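PDB 3BY6: predicted transcriptional regulator from Oenococcus oeni, which probably binds DNA as a two-subunit transcription factor of the GntR family, reading its operator through a winged helix-turn-helix domain. Local coordinates for residues D[15-18]-D[19-23]; D[77-80]-D[81-85]; D[88-91]-D[92-95]; D[111-114]-D[115-118]. One frame throughout, in Å; residues are numbered along the deposited sequence.

Interaction 1. Residues D[15-18]-D[19-23]; sequences QLVD and RIKNE
Four backbone hydrogen bonds tie Gln15, Leu16, Val17 and Asp18 to Arg19, Ile20, Lys21 and Asn22, each carbonyl taking the N-H four residues on, the i to i+4 pattern of an alpha helix. Ile20 N to Leu16 O (3.0 Å) and Lys21 N to Val17 O (3.1 Å) are the straighter two, both at 167° at the hydrogen, while Arg19 N to Gln15 O is more bent, at 138°. The charged ends find partners outside the segments. Asp18 OD2 forms a salt bridge with Arg10, and Arg19, its chain extended from CG to NE, pairs with Glu45; its link to Glu23 within the same stretch is long, Arg19 NE to Glu23 OE2 4.0 Å, with no N-H aimed at the carboxylate.

On the buried side the CD1 methyl of Leu16 lies against that of Ile20 (CD1 to CD1 3.7 Å), the two side chains crossing at a slant. Val17 and Lys21 run side by side in the same direction: Val17 CG1 meets the aliphatic CD of Lys21 at 3.9 Å, and the lysine bends at chi3 (56°) beyond that point.

This stretch belongs to helix 12-25 of the GntR-family domain. Leu16 packs on Thr41 and Glu45 of helix 38-45 and on Val52 and Ala55 of helix 49-61, Val17 and Lys21 lean on Leu59, and Asn22 touches helix 79-103 at Asn86 and Arg89.

Interaction 2. Residues D[77-80]-D[81-85]; sequences GNTA and SVKNS
The side-chain amide of Asn84 lies close to the carbonyl oxygen of Ala80, with ND2 3.6 Å from Ala80 O, but it is the backbone that makes the bond: Asn84 N donates to Ala80 O at 3.0 Å. A water joins the two residues a second time, donating to Ala80 O at 2.8 Å and more weakly to Asn84 OD1. The amide of Asn78 leads away from 81-85, while the Asn78 CB approaches Ser81 CB and Ser81 N makes a weak bond back to Asn78 O.

One residue earlier, Lys83 N is bonded to Thr79 O at 2.9 Å. With CG beside its own backbone N (chi1 -72°), the lysine chain starts over that same oxygen, CG 3.2 Å from Thr79 O, and then runs extended back past Thr79. A second water lies between Lys83 NZ and Thr79 OG1, weakly held by both; the ammonium also has a long, weak ion pair with Asp27. The buried Val82 rests its CB on Thr79 O.

This is the N-terminal start of helix 79-103, which follows strand 72-75: Asn78 occupies the N-cap position without a capping bond from its side chain, and Thr79 and Val82 pack the new helix on Val24 of helix 12-25.

Interaction 3. Residues D[88-91]-D[92-95]; sequences NRLL and ADLS
Asn88 opens a regular stretch of the long helix 79-103, whose Leu90 and Leu94 side packs against the second subunit. Asn88 O accepts from Ala92 N at 2.9 Å, and the methyl of Ala92 sits against the same oxygen. Arg89 comes next and binds Asp93 through both backbone and side chain. Asp93 N points almost straight at Arg89 O, 175° at the hydrogen. Further out, Arg89 NH1 and Asp93 OD2 form a long salt bridge of 3.6 Å, with guanidinium and carboxylate planes 63° apart and the two side chains meeting at a slant. The arginine chain turns at chi3 (72°), which brings its head back over Leu90, whose CG lies 3.5 Å above one face toward the rim. Its stronger charged partner is Glu100 of the second subunit, which bridges to NH2, and Asn86 bonds the same nitrogen.

Leu90 gives its carbonyl to Leu94 N at 2.7 Å, while its side chain is buried against Leu101 of the second subunit. Leu91 accepts from Ser95 N, and its CD2 approaches Leu94 CD2 loosely at 4.4 Å; across the subunit boundary, Leu91 meets Ile114 and Leu94 meets Ile118. Ser95 turns its hydroxyl back to donate to Ala92 O.

A water closes the long gap of the Arg89-Asp93 pair. Lying in the guanidinium plane at its edge, it accepts from Arg89 NH1 at 2.8 Å and donates to Asp93 OD2 at 2.6 Å.

Interaction 4. Residues D[111-114]-D[115-118]; sequences IKKI and VNDI
Ile114 and Ile118 make the closer of two apolar contacts in this stretch of helix: the CG2 methyl of Ile114 meets the CD1 methyl of Ile118 at 3.7 Å. Ile118 brings its chain back over the previous turn because CG1 stands beside its backbone N (chi1 -66°), which also sets CG1 3.3 Å from Ile114 O. Ile111 and Val115 touch more loosely, CG2 to CG2 at 4.2 Å, and Val115 CG2 rests on the carbonyl oxygen of Ile111 as well.

What spaces these branches is the backbone. Val115 N donates to Ile111 O at 2.9 Å and Ile118 N to Ile114 O at 2.9 Å; between them, Asn116 N is bonded to Lys112 O and Asp117 N to Lys113 O. Asp117 CB lies against Ile114 O.

Further out, Ile111 is buried on Ile98, Leu101 and Ile102 of helix 79-103. Val115 packs on Val115 of the second subunit, and Lys112 lies against Asn116 of the second subunit. An amphipathic stretch of helix 108-119 thus serves a helical dimer interface, with one apolar flank inside its own subunit's helix pair and another at the partner chain.

How the interactions relate
All four contacts are short helical stretches, interaction 2 with a loop at its start, and their side chains differ with place. Interaction 1 is in the GntR-family domain, which probably binds DNA, its aliphatic side buried among helices, with Asp18 and Arg19 in salt bridges to residues outside it; interaction 2 lies mostly at the surface, and its side-chain polar links are weak or pass through water. Interactions 2 and 3 share helix 79-103, whose start packs on interaction 1 through Val82 near Lys21 and whose next turns bring Arg89 beside Asn22. Interactions 3 and 4 do not touch within the chain, their nearest atoms about 6 Å apart, yet each meets the other's counterpart in the second subunit, largely through leucine and isoleucine.

Interaction 1. Residues D[15-18]-D[19-23]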
ATOM      1  N   GLN D  15      -6.811   2.767  11.046  1.00 41.69           N
ATOM      2  CA  GLN D  15      -6.782   1.370  10.643  1.00 41.08           C
ATOM      3  C   GLN D  15      -8.090   0.658  11.014  1.00 40.45           C
ATOM      4  O   GLN D  15      -8.524  -0.259  10.321  1.00 39.94           O
ATOM      5  CB  GLN D  15      -5.585   0.662  11.238  1.00 41.00           C
ATOM      6  CG  GLN D  15      -4.231   1.268  10.781  1.00 42.27           C
ATOM      7  CD  GLN D  15      -3.031   0.538  11.336  1.00 40.98           C
ATOM      8  OE1 GLN D  15      -3.030  -0.689  11.455  1.00 39.11           O
ATOM      9  NE2 GLN D  15      -1.993   1.296  11.675  1.00 42.49           N
ATOM     10  N   LEU D  16      -8.700   1.063  12.116  1.00 40.27           N
ATOM     11  CA  LEU D  16      -9.984   0.494  12.513  1.00 41.06           C
ATOM     12  C   LEU D  16     -11.138   1.053  11.672  1.00 40.60           C
ATOM     13  O   LEU D  16     -12.037   0.313  11.329  1.00 40.45           O
ATOM     14  CB  LEU D  16     -10.279   0.754  13.989  1.00 41.32           C
ATOM     15  CG  LEU D  16     -11.613   0.201  14.526  1.00 40.11           C
ATOM     16  CD1 LEU D  16     -11.819  -1.277  14.192  1.00 36.76           C
ATOM     17  CD2 LEU D  16     -11.626   0.437  16.047  1.00 40.53           C
ATOM     18  N   VAL D  17     -11.100   2.348  11.376  1.00 40.63           N
ATOM     19  CA  VAL D  17     -12.008   2.950  10.391  1.00 41.14           C
ATOM     20  C   VAL D  17     -11.930   2.135   9.097  1.00 41.41           C
ATOM     21  O   VAL D  17     -12.981   1.752   8.540  1.00 41.56           O
ATOM     22  CB  VAL D  17     -11.695   4.488  10.129  1.00 41.55           C
ATOM     23  CG1 VAL D  17     -12.455   5.068   8.883  1.00 40.34           C
ATOM     24  CG2 VAL D  17     -11.987   5.349  11.388  1.00 39.50           C
ATOM     25  N   ASP D  18     -10.710   1.833   8.638  1.00 40.90           N
ATOM     26  CA  ASP D  18     -10.530   1.096   7.375  1.00 40.49           C
ATOM     27  C   ASP D  18     -11.126  -0.276   7.506  1.00 40.57           C
ATOM     28  O   ASP D  18     -11.720  -0.828   6.556  1.00 39.24           O
ATOM     29  CB  ASP D  18      -9.056   0.857   7.016  1.00 41.36           C
ATOM     30  CG  ASP D  18      -8.251   2.137   6.702  1.00 41.64           C
ATOM     31  OD1 ASP D  18      -8.805   3.222   6.454  1.00 40.92           O
ATOM     32  OD2 ASP D  18      -7.005   2.014   6.721  1.00 43.55           O
ATOM     33  N   ARG D  19     -10.906  -0.893   8.669  1.00 40.89           N
ATOM     34  CA  ARG D  19     -11.318  -2.294   8.839  1.00 41.10           C
ATOM     35  C   ARG D  19     -12.832  -2.375   8.758  1.00 39.62           C
ATOM     36  O   ARG D  19     -13.392  -3.244   8.072  1.00 39.34           O
ATOM     37  CB  ARG D  19     -10.842  -2.880  10.176  1.00 40.78           C
ATOM     38  CG  ARG D  19     -11.331  -4.290  10.440  1.00 41.58           C
ATOM     39  CD  ARG D  19     -10.945  -4.726  11.872  1.00 45.09           C
ATOM     40  NE  ARG D  19     -11.011  -6.175  12.110  1.00 49.06           N
ATOM     41  CZ  ARG D  19     -10.167  -7.081  11.601  1.00 51.14           C
ATOM     42  NH1 ARG D  19      -9.192  -6.724  10.763  1.00 53.66           N
ATOM     43  NH2 ARG D  19     -10.311  -8.369  11.907  1.00 50.70           N
ATOM     44  N   ILE D  20     -13.490  -1.477   9.466  1.00 38.39           N
ATOM     45  CA  ILE D  20     -14.959  -1.509   9.502  1.00 38.90           C
ATOM     46  C   ILE D  20     -15.619  -1.195   8.148  1.00 39.37           C
ATOM     47  O   ILE D  20     -16.597  -1.865   7.757  1.00 38.32           O
ATOM     48  CB  ILE D  20     -15.517  -0.629  10.654  1.00 38.87           C
ATOM     49  CG1 ILE D  20     -15.298  -1.376  12.000  1.00 38.35           C
ATOM     50  CG2 ILE D  20     -16.984  -0.316  10.429  1.00 37.60           C
ATOM     51  CD1 ILE D  20     -15.327  -0.506  13.251  1.00 37.33           C
ATOM     52  N   LYS D  21     -15.079  -0.216   7.419  1.00 40.02           N
ATOM     53  CA  LYS D  21     -15.619   0.093   6.091  1.00 41.10           C
ATOM     54  C   LYS D  21     -15.471  -1.058   5.120  1.00 41.64           C
ATOM     55  O   LYS D  21     -16.263  -1.218   4.188  1.00 41.64           O
ATOM     56  CB  LYS D  21     -14.921   1.296   5.489  1.00 41.92           C
ATOM     57  CG  LYS D  21     -15.248   2.589   6.180  1.00 44.40           C
ATOM     58  CD  LYS D  21     -14.298   3.712   5.782  1.00 48.39           C
ATOM     59  CE  LYS D  21     -14.244   3.950   4.291  1.00 49.39           C
ATOM     60  NZ  LYS D  21     -13.049   4.789   3.972  1.00 50.93           N
ATOM     61  N   ASN D  22     -14.411  -1.828   5.266  1.00 42.85           N
ATOM     62  CA  ASN D  22     -14.226  -2.959   4.372  1.00 43.83           C
ATOM     63  C   ASN D  22     -15.229  -4.079   4.681  1.00 44.57           C
ATOM     64  O   ASN D  22     -15.720  -4.756   3.769  1.00 44.36           O
ATOM     65  CB  ASN D  22     -12.796  -3.465   4.408  1.00 43.53           C
ATOM     66  CG  ASN D  22     -12.457  -4.326   3.187  1.00 45.22           C
ATOM     67  OD1 ASN D  22     -12.152  -5.521   3.314  1.00 45.06           O
ATOM     68  ND2 ASN D  22     -12.525  -3.718   1.995  1.00 46.85           N
ATOM     69  N   GLU D  23     -15.522  -4.271   5.968  1.00 45.21           N
ATOM     70  CA  GLU D  23     -16.522  -5.249   6.388  1.00 46.20           C
ATOM     71  C   GLU D  23     -17.893  -4.873   5.846  1.00 45.59           C
ATOM     72  O   GLU D  23     -18.652  -5.738   5.412  1.00 44.48           O
ATOM     73  CB  GLU D  23     -16.574  -5.359   7.911  1.00 46.08           C
ATOM     74  CG  GLU D  23     -15.349  -6.073   8.449  1.00 48.33           C
ATOM     75  CD  GLU D  23     -15.343  -6.232   9.952  1.00 48.74           C
ATOM     76  OE1 GLU D  23     -16.138  -5.569  10.650  1.00 53.66           O
ATOM     77  OE2 GLU D  23     -14.510  -7.023  10.430  1.00 53.44           O
TER

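Interaction 2. Residues D[77-80]-D[81-85]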
ATOM      1  N   GLY D  77     -27.757   2.803   6.656  1.00 34.46           N
ATOM      2  CA  GLY D  77     -28.635   2.222   5.647  1.00 34.40           C
ATOM      3  C   GLY D  77     -28.093   2.407   4.248  1.00 34.35           C
ATOM      4  O   GLY D  77     -28.488   1.693   3.331  1.00 35.03           O
ATOM      5  N   ASN D  78     -27.153   3.338   4.101  1.00 34.91           N
ATOM      6  CA  ASN D  78     -26.541   3.689   2.799  1.00 35.36           C
ATOM      7  C   ASN D  78     -25.298   2.899   2.434  1.00 35.41           C
ATOM      8  O   ASN D  78     -24.248   3.459   2.062  1.00 36.77           O
ATOM      9  CB  ASN D  78     -26.220   5.191   2.768  1.00 34.54           C
ATOM     10  CG  ASN D  78     -27.415   6.057   3.122  1.00 37.24           C
ATOM     11  OD1 ASN D  78     -28.534   5.843   2.607  1.00 35.02           O
ATOM     12  ND2 ASN D  78     -27.192   7.057   4.003  1.00 37.57           N
ATOM     13  N   THR D  79     -25.397   1.578   2.507  1.00 35.51           N
ATOM     14  CA  THR D  79     -24.225   0.744   2.282  1.00 35.34           C
ATOM     15  C   THR D  79     -23.809   0.626   0.797  1.00 34.51           C
ATOM     16  O   THR D  79     -22.653   0.326   0.520  1.00 34.05           O
ATOM     17  CB  THR D  79     -24.469  -0.677   2.811  1.00 35.47           C
ATOM     18  OG1 THR D  79     -25.644  -1.193   2.159  1.00 36.95           O
ATOM     19  CG2 THR D  79     -24.636  -0.646   4.348  1.00 34.57           C
ATOM     20  N   ALA D  80     -24.754   0.776  -0.134  1.00 33.11           N
ATOM     21  CA  ALA D  80     -24.424   0.751  -1.586  1.00 32.99           C
ATOM     22  C   ALA D  80     -23.505   1.937  -1.917  1.00 32.81           C
ATOM     23  O   ALA D  80     -22.630   1.828  -2.739  1.00 33.15           O
ATOM     24  CB  ALA D  80     -25.666   0.754  -2.446  1.00 31.23           C
ATOM     25  N   SER D  81     -23.690   3.061  -1.220  1.00 33.28           N
ATOM     26  CA  SER D  81     -22.812   4.226  -1.347  1.00 32.45           C
ATOM     27  C   SER D  81     -21.368   3.904  -0.948  1.00 31.92           C
ATOM     28  O   SER D  81     -20.405   4.206  -1.659  1.00 31.52           O
ATOM     29  CB  SER D  81     -23.348   5.358  -0.475  1.00 32.58           C
ATOM     30  OG  SER D  81     -22.746   6.593  -0.803  1.00 31.83           O
ATOM     31  N   VAL D  82     -21.243   3.341   0.237  1.00 32.14           N
ATOM     32  CA  VAL D  82     -20.004   2.825   0.763  1.00 32.41           C
ATOM     33  C   VAL D  82     -19.321   1.777  -0.136  1.00 32.39           C
ATOM     34  O   VAL D  82     -18.089   1.781  -0.276  1.00 32.23           O
ATOM     35  CB  VAL D  82     -20.255   2.144   2.165  1.00 32.89           C
ATOM     36  CG1 VAL D  82     -18.917   1.509   2.710  1.00 32.45           C
ATOM     37  CG2 VAL D  82     -20.856   3.137   3.139  1.00 30.50           C
ATOM     38  N   LYS D  83     -20.106   0.865  -0.703  1.00 32.70           N
ATOM     39  CA  LYS D  83     -19.566  -0.161  -1.616  1.00 33.96           C
ATOM     40  C   LYS D  83     -18.967   0.512  -2.818  1.00 32.92           C
ATOM     41  O   LYS D  83     -17.829   0.213  -3.210  1.00 32.30           O
ATOM     42  CB  LYS D  83     -20.639  -1.170  -2.015  1.00 34.62           C
ATOM     43  CG  LYS D  83     -20.949  -2.042  -0.826  1.00 37.39           C
ATOM     44  CD  LYS D  83     -22.107  -3.045  -0.944  1.00 38.07           C
ATOM     45  CE  LYS D  83     -22.392  -3.640   0.465  1.00 39.43           C
ATOM     46  NZ  LYS D  83     -23.187  -4.890   0.458  1.00 44.66           N
ATOM     47  N   ASN D  84     -19.688   1.500  -3.336  1.00 32.36           N
ATOM     48  CA  ASN D  84     -19.200   2.293  -4.498  1.00 33.03           C
ATOM     49  C   ASN D  84     -17.904   3.100  -4.252  1.00 33.73           C
ATOM     50  O   ASN D  84     -17.024   3.091  -5.087  1.00 35.26           O
ATOM     51  CB  ASN D  84     -20.285   3.244  -4.977  1.00 32.90           C
ATOM     52  CG  ASN D  84     -21.278   2.582  -5.877  1.00 33.47           C
ATOM     53  OD1 ASN D  84     -21.030   1.475  -6.398  1.00 35.48           O
ATOM     54  ND2 ASN D  84     -22.412   3.244  -6.080  1.00 30.04           N
ATOM     55  N   SER D  85     -17.768   3.747  -3.096  1.00 34.15           N
ATOM     56  CA  SER D  85     -16.542   4.468  -2.783  1.00 34.46           C
ATOM     57  C   SER D  85     -15.433   3.479  -2.519  1.00 35.64           C
ATOM     58  O   SER D  85     -14.299   3.692  -2.929  1.00 36.22           O
ATOM     59  CB  SER D  85     -16.723   5.370  -1.557  1.00 34.85           C
ATOM     60  OG  SER D  85     -17.893   6.153  -1.614  1.00 34.42           O
TER
HETATM   61  O   HOH W   1     -25.419  -2.687  -0.966  1.00 49.30           O
HETATM   62  O   HOH W   2     -22.996  -0.346  -4.400  1.00 38.35           O

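Interaction 3. Residues D[88-91]-D[92-95]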
ATOM      1  N   ASN D  88     -14.081   2.585  -5.699  1.00 36.22           N
ATOM      2  CA  ASN D  88     -13.326   3.675  -6.299  1.00 35.87           C
ATOM      3  C   ASN D  88     -11.922   3.760  -5.791  1.00 35.26           C
ATOM      4  O   ASN D  88     -11.041   4.131  -6.549  1.00 34.21           O
ATOM      5  CB  ASN D  88     -14.011   5.028  -6.122  1.00 35.36           C
ATOM      6  CG  ASN D  88     -15.069   5.268  -7.155  1.00 35.19           C
ATOM      7  OD1 ASN D  88     -15.297   4.430  -8.033  1.00 37.30           O
ATOM      8  ND2 ASN D  88     -15.788   6.374  -7.013  1.00 30.10           N
ATOM      9  N   ARG D  89     -11.756   3.461  -4.502  1.00 35.62           N
ATOM     10  CA  ARG D  89     -10.470   3.390  -3.843  1.00 36.40           C
ATOM     11  C   ARG D  89      -9.585   2.331  -4.499  1.00 35.80           C
ATOM     12  O   ARG D  89      -8.471   2.596  -4.889  1.00 36.32           O
ATOM     13  CB  ARG D  89     -10.688   3.030  -2.355  1.00 36.95           C
ATOM     14  CG  ARG D  89      -9.353   2.692  -1.616  1.00 37.40           C
ATOM     15  CD  ARG D  89      -9.601   2.326  -0.142  1.00 36.88           C
ATOM     16  NE  ARG D  89     -10.224   1.008   0.009  1.00 38.21           N
ATOM     17  CZ  ARG D  89      -9.593  -0.144  -0.242  1.00 39.28           C
ATOM     18  NH1 ARG D  89      -8.337  -0.160  -0.657  1.00 39.93           N
ATOM     19  NH2 ARG D  89     -10.200  -1.282  -0.089  1.00 40.35           N
ATOM     20  N   LEU D  90     -10.128   1.133  -4.633  1.00 36.01           N
ATOM     21  CA  LEU D  90      -9.461   0.027  -5.308  1.00 36.16           C
ATOM     22  C   LEU D  90      -9.178   0.337  -6.791  1.00 36.21           C
ATOM     23  O   LEU D  90      -8.173  -0.083  -7.357  1.00 35.69           O
ATOM     24  CB  LEU D  90     -10.336  -1.231  -5.165  1.00 36.26           C
ATOM     25  CG  LEU D  90     -10.437  -1.749  -3.701  1.00 37.36           C
ATOM     26  CD1 LEU D  90     -11.464  -2.835  -3.502  1.00 34.51           C
ATOM     27  CD2 LEU D  90      -9.060  -2.188  -3.260  1.00 37.72           C
ATOM     28  N   LEU D  91     -10.091   1.049  -7.426  1.00 36.24           N
ATOM     29  CA  LEU D  91      -9.905   1.439  -8.811  1.00 36.47           C
ATOM     30  C   LEU D  91      -8.797   2.463  -8.919  1.00 37.20           C
ATOM     31  O   LEU D  91      -8.074   2.436  -9.891  1.00 37.13           O
ATOM     32  CB  LEU D  91     -11.186   2.008  -9.384  1.00 36.50           C
ATOM     33  CG  LEU D  91     -12.251   1.013  -9.831  1.00 35.68           C
ATOM     34  CD1 LEU D  91     -13.537   1.776 -10.249  1.00 32.02           C
ATOM     35  CD2 LEU D  91     -11.668   0.222 -10.979  1.00 35.21           C
ATOM     36  N   ALA D  92      -8.653   3.350  -7.920  1.00 37.95           N
ATOM     37  CA  ALA D  92      -7.540   4.307  -7.893  1.00 38.19           C
ATOM     38  C   ALA D  92      -6.208   3.559  -7.687  1.00 38.76           C
ATOM     39  O   ALA D  92      -5.210   3.799  -8.380  1.00 40.05           O
ATOM     40  CB  ALA D  92      -7.769   5.399  -6.797  1.00 37.13           C
ATOM     41  N   ASP D  93      -6.187   2.640  -6.726  1.00 39.47           N
ATOM     42  CA  ASP D  93      -5.061   1.738  -6.542  1.00 39.34           C
ATOM     43  C   ASP D  93      -4.763   1.005  -7.870  1.00 39.71           C
ATOM     44  O   ASP D  93      -3.591   0.844  -8.252  1.00 39.50           O
ATOM     45  CB  ASP D  93      -5.365   0.692  -5.470  1.00 39.37           C
ATOM     46  CG  ASP D  93      -5.403   1.262  -4.065  1.00 41.52           C
ATOM     47  OD1 ASP D  93      -5.078   2.446  -3.867  1.00 45.28           O
ATOM     48  OD2 ASP D  93      -5.799   0.520  -3.144  1.00 45.66           O
ATOM     49  N   LEU D  94      -5.806   0.556  -8.565  1.00 38.63           N
ATOM     50  CA  LEU D  94      -5.588  -0.172  -9.830  1.00 38.84           C
ATOM     51  C   LEU D  94      -4.870   0.661 -10.895  1.00 39.47           C
ATOM     52  O   LEU D  94      -3.912   0.198 -11.461  1.00 39.08           O
ATOM     53  CB  LEU D  94      -6.891  -0.754 -10.402  1.00 38.38           C
ATOM     54  CG  LEU D  94      -6.729  -1.446 -11.786  1.00 38.68           C
ATOM     55  CD1 LEU D  94      -5.807  -2.664 -11.697  1.00 34.59           C
ATOM     56  CD2 LEU D  94      -8.053  -1.817 -12.362  1.00 36.22           C
ATOM     57  N   SER D  95      -5.309   1.888 -11.171  1.00 40.94           N
ATOM     58  CA  SER D  95      -4.602   2.730 -12.167  1.00 42.57           C
ATOM     59  C   SER D  95      -3.222   3.195 -11.702  1.00 42.92           C
ATOM     60  O   SER D  95      -2.375   3.514 -12.531  1.00 42.05           O
ATOM     61  CB  SER D  95      -5.422   3.965 -12.506  1.00 42.90           C
ATOM     62  OG  SER D  95      -5.609   4.653 -11.309  1.00 45.96           O
TER
HETATM   63  O   HOH W   3      -6.150   1.644  -0.880  1.00 41.84           O

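Interaction 4. Residues D[111-114]-D[115-118]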
ATOM      1  N   ILE D 111       0.680  -5.673 -20.128  1.00 49.54           N
ATOM      2  CA  ILE D 111      -0.126  -5.549 -18.907  1.00 47.46           C
ATOM      3  C   ILE D 111      -1.496  -6.150 -19.165  1.00 47.22           C
ATOM      4  O   ILE D 111      -2.046  -6.847 -18.324  1.00 46.16           O
ATOM      5  CB  ILE D 111      -0.246  -4.067 -18.419  1.00 47.68           C
ATOM      6  CG1 ILE D 111       1.141  -3.538 -18.002  1.00 46.39           C
ATOM      7  CG2 ILE D 111      -1.240  -3.956 -17.260  1.00 43.48           C
ATOM      8  CD1 ILE D 111       1.186  -2.078 -17.592  1.00 46.68           C
ATOM      9  N   LYS D 112      -2.006  -5.909 -20.366  1.00 47.20           N
ATOM     10  CA  LYS D 112      -3.301  -6.422 -20.793  1.00 48.12           C
ATOM     11  C   LYS D 112      -3.336  -7.968 -20.703  1.00 47.26           C
ATOM     12  O   LYS D 112      -4.245  -8.546 -20.102  1.00 46.21           O
ATOM     13  CB  LYS D 112      -3.602  -5.904 -22.212  1.00 48.55           C
ATOM     14  CG  LYS D 112      -5.072  -5.989 -22.629  1.00 52.93           C
ATOM     15  CD  LYS D 112      -5.512  -4.820 -23.533  1.00 56.74           C
ATOM     16  CE  LYS D 112      -6.683  -5.242 -24.431  1.00 59.89           C
ATOM     17  NZ  LYS D 112      -7.964  -5.596 -23.651  1.00 62.25           N
ATOM     18  N   LYS D 113      -2.307  -8.611 -21.264  1.00 47.26           N
ATOM     19  CA  LYS D 113      -2.135 -10.071 -21.213  1.00 46.46           C
ATOM     20  C   LYS D 113      -2.010 -10.570 -19.795  1.00 44.83           C
ATOM     21  O   LYS D 113      -2.565 -11.596 -19.462  1.00 44.26           O
ATOM     22  CB  LYS D 113      -0.877 -10.486 -21.966  1.00 47.26           C
ATOM     23  CG  LYS D 113      -0.925 -10.290 -23.501  1.00 51.25           C
ATOM     24  CD  LYS D 113      -2.135 -10.996 -24.180  1.00 54.13           C
ATOM     25  CE  LYS D 113      -1.764 -11.691 -25.525  1.00 54.30           C
ATOM     26  NZ  LYS D 113      -2.981 -12.198 -26.268  1.00 53.92           N
ATOM     27  N   ILE D 114      -1.265  -9.837 -18.973  1.00 43.40           N
ATOM     28  CA  ILE D 114      -1.019 -10.217 -17.585  1.00 42.69           C
ATOM     29  C   ILE D 114      -2.314 -10.260 -16.807  1.00 42.43           C
ATOM     30  O   ILE D 114      -2.580 -11.211 -16.064  1.00 41.89           O
ATOM     31  CB  ILE D 114       0.037  -9.259 -16.895  1.00 43.30           C
ATOM     32  CG1 ILE D 114       1.417  -9.427 -17.527  1.00 42.26           C
ATOM     33  CG2 ILE D 114       0.146  -9.517 -15.371  1.00 42.83           C
ATOM     34  CD1 ILE D 114       2.483  -8.554 -16.901  1.00 42.33           C
ATOM     35  N   VAL D 115      -3.132  -9.214 -16.995  1.00 42.28           N
ATOM     36  CA  VAL D 115      -4.434  -9.096 -16.358  1.00 40.61           C
ATOM     37  C   VAL D 115      -5.344 -10.253 -16.774  1.00 40.72           C
ATOM     38  O   VAL D 115      -5.992 -10.857 -15.932  1.00 39.99           O
ATOM     39  CB  VAL D 115      -5.054  -7.699 -16.645  1.00 40.64           C
ATOM     40  CG1 VAL D 115      -6.525  -7.645 -16.259  1.00 37.51           C
ATOM     41  CG2 VAL D 115      -4.243  -6.600 -15.917  1.00 38.68           C
ATOM     42  N   ASN D 116      -5.363 -10.603 -18.046  1.00 41.53           N
ATOM     43  CA  ASN D 116      -6.102 -11.800 -18.468  1.00 43.40           C
ATOM     44  C   ASN D 116      -5.639 -13.085 -17.785  1.00 43.54           C
ATOM     45  O   ASN D 116      -6.451 -13.945 -17.426  1.00 43.78           O
ATOM     46  CB  ASN D 116      -5.942 -12.044 -19.957  1.00 44.57           C
ATOM     47  CG  ASN D 116      -6.282 -10.836 -20.787  1.00 49.30           C
ATOM     48  OD1 ASN D 116      -5.449 -10.387 -21.590  1.00 55.39           O
ATOM     49  ND2 ASN D 116      -7.519 -10.297 -20.621  1.00 53.43           N
ATOM     50  N   ASP D 117      -4.323 -13.248 -17.653  1.00 43.45           N
ATOM     51  CA  ASP D 117      -3.790 -14.416 -16.982  1.00 43.32           C
ATOM     52  C   ASP D 117      -4.205 -14.457 -15.521  1.00 43.69           C
ATOM     53  O   ASP D 117      -4.620 -15.504 -15.018  1.00 42.70           O
ATOM     54  CB  ASP D 117      -2.260 -14.449 -17.109  1.00 44.11           C
ATOM     55  CG  ASP D 117      -1.799 -14.840 -18.498  1.00 43.51           C
ATOM     56  OD1 ASP D 117      -2.660 -15.252 -19.321  1.00 47.45           O
ATOM     57  OD2 ASP D 117      -0.592 -14.745 -18.762  1.00 42.66           O
ATOM     58  N   ILE D 118      -4.093 -13.316 -14.842  1.00 44.47           N
ATOM     59  CA  ILE D 118      -4.472 -13.206 -13.431  1.00 45.64           C
ATOM     60  C   ILE D 118      -5.974 -13.505 -13.251  1.00 47.06           C
ATOM     61  O   ILE D 118      -6.378 -14.091 -12.247  1.00 46.67           O
ATOM     62  CB  ILE D 118      -4.109 -11.776 -12.852  1.00 45.48           C
ATOM     63  CG1 ILE D 118      -2.588 -11.577 -12.819  1.00 45.77           C
ATOM     64  CG2 ILE D 118      -4.701 -11.554 -11.440  1.00 44.64           C
ATOM     65  CD1 ILE D 118      -2.136 -10.132 -12.575  1.00 45.17           C
TER